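Local coordinates for protein aspartyl-tRNA synthetase 2 (Thermus thermophilus, PDB 1N9W) that attaches aspartate to both tRNA(Asp) and tRNA(Asn), first activating the amino acid with ATP and then transferring it to the acceptor end of the tRNA, at residues V3-R6 and D7-A10. Sequence-based numbering, arbitrary orientation.
Sequences VLVR and DLKA
Val3 and Leu8 meet on the buried side of a tight turn that precedes strand 15-28 of the OB-fold anticodon-binding domain. The Val3 CG1 methyl, set anti to its own backbone N (chi1 -177°), lies 3.6 Å from Leu8 CD2. The other leucine methyl, CD1, packs over the backbone of Val5, 3.7 Å from Val5 CA. Branched aliphatic side chains suit this place, because Leu8 also rests on Val16, Leu18 and Val43 of the barrel strands.

Backbone bonds give the turn its shape. Asp7 N donates to Leu4 O over 3.0 Å, and a weak bond of 3.3 Å joins Leu8 N to Val5 O. The two bonds make overlapping tight turns, and further along the chain Ala10 N closes another i to i+3 turn onto Asp7 O.

Two waters extend the polar contacts of Asp7 and Lys9. The short carboxylate of Asp7 suits its place: OD2 accepts from a water at 2.7 Å that in turn accepts from Leu4 N, back at the start of the turn. A second water bridges Val5 O and Lys9 NZ, whose long, flexible chain also lets it bond to Gly73 O. The Arg6 chain runs beside Asp7, but its NE remains 4.3 Å from Asp7 OD2, and the two flat groups are steeply inclined, 77° apart. Arg6 is long enough to span to the second subunit, where its NH2 makes a salt bridge to OD1 of Asp143.

The turn thus divides its chemistry: Val3, Val5 and Leu8 pack against the barrel, whereas Arg6 turns to the second subunit, Asp7 to water and Lys9 to Gly73 of its own chain. The Asp7 carboxylate probably adds weak, long-range electrostatic stabilisation to Arg6.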
loop_
_atom_site.group_PDB
_atom_site.type_symbol
_atom_site.label_atom_id
_atom_site.label_comp_id
_atom_site.label_asym_id
_atom_site.label_seq_id
_atom_site.Cartn_x
_atom_site.Cartn_y
_atom_site.Cartn_z
ATOM N N VAL B 3 -16.841 -16.110 17.090
ATOM C CA VAL B 3 -17.605 -14.882 16.899
ATOM C C VAL B 3 -16.848 -13.687 17.489
ATOM O O VAL B 3 -16.299 -13.767 18.585
ATOM C CB VAL B 3 -19.001 -14.967 17.601
ATOM C CG1 VAL B 3 -19.803 -13.707 17.320
ATOM C CG2 VAL B 3 -19.755 -16.204 17.130
ATOM N N LEU B 4 -16.819 -12.585 16.745
ATOM C CA LEU B 4 -16.170 -11.364 17.190
ATOM C C LEU B 4 -17.117 -10.611 18.125
ATOM O O LEU B 4 -18.338 -10.760 18.039
ATOM C CB LEU B 4 -15.845 -10.482 15.992
ATOM C CG LEU B 4 -14.603 -10.852 15.180
ATOM C CD1 LEU B 4 -14.616 -10.150 13.807
ATOM C CD2 LEU B 4 -13.380 -10.434 15.979
ATOM N N VAL B 5 -16.550 -9.807 19.014
ATOM C CA VAL B 5 -17.341 -9.022 19.948
ATOM C C VAL B 5 -18.401 -8.158 19.243
ATOM O O VAL B 5 -19.524 -8.026 19.724
ATOM C CB VAL B 5 -16.425 -8.119 20.806
ATOM C CG1 VAL B 5 -17.268 -7.137 21.638
ATOM C CG2 VAL B 5 -15.564 -8.988 21.723
ATOM N N ARG B 6 -18.059 -7.588 18.094
ATOM C CA ARG B 6 -19.028 -6.742 17.409
ATOM C C ARG B 6 -20.245 -7.488 16.855
ATOM O O ARG B 6 -21.302 -6.890 16.688
ATOM C CB ARG B 6 -18.361 -5.937 16.288
ATOM C CG ARG B 6 -17.737 -6.754 15.174
ATOM C CD ARG B 6 -17.419 -5.862 13.987
ATOM N NE ARG B 6 -16.552 -6.561 13.036
ATOM C CZ ARG B 6 -15.262 -6.278 12.864
ATOM N NH1 ARG B 6 -14.690 -5.299 13.568
ATOM N NH2 ARG B 6 -14.549 -6.993 12.013
ATOM N N ASP B 7 -20.114 -8.783 16.590
ATOM C CA ASP B 7 -21.230 -9.531 16.039
ATOM C C ASP B 7 -22.021 -10.308 17.088
ATOM O O ASP B 7 -22.982 -11.006 16.766
ATOM C CB ASP B 7 -20.722 -10.482 14.954
ATOM C CG ASP B 7 -19.939 -9.767 13.884
ATOM O OD1 ASP B 7 -20.446 -8.757 13.357
ATOM O OD2 ASP B 7 -18.806 -10.209 13.563
ATOM N N LEU B 8 -21.625 -10.187 18.348
ATOM C CA LEU B 8 -22.319 -10.924 19.390
ATOM C C LEU B 8 -23.816 -10.603 19.470
ATOM O O LEU B 8 -24.606 -11.458 19.864
ATOM C CB LEU B 8 -21.646 -10.696 20.749
ATOM C CG LEU B 8 -20.225 -11.253 20.889
ATOM C CD1 LEU B 8 -19.660 -10.831 22.249
ATOM C CD2 LEU B 8 -20.227 -12.784 20.758
ATOM N N LYS B 9 -24.210 -9.389 19.097
ATOM C CA LYS B 9 -25.628 -9.026 19.128
ATOM C C LYS B 9 -26.501 -10.047 18.400
ATOM O O LYS B 9 -27.628 -10.321 18.809
ATOM C CB LYS B 9 -25.861 -7.657 18.480
ATOM C CG LYS B 9 -25.784 -6.468 19.431
ATOM C CD LYS B 9 -24.378 -6.242 19.975
ATOM C CE LYS B 9 -24.356 -5.060 20.938
ATOM N NZ LYS B 9 -23.005 -4.827 21.525
ATOM N N ALA B 10 -25.980 -10.618 17.320
ATOM C CA ALA B 10 -26.756 -11.581 16.552
ATOM C C ALA B 10 -26.678 -13.004 17.086
ATOM O O ALA B 10 -27.098 -13.936 16.412
ATOM C CB ALA B 10 -26.316 -11.552 15.094
HETATM O O HOH W 1 -17.781 -12.621 14.190
HETATM O O HOH W 2 -21.017 -6.653 21.599
#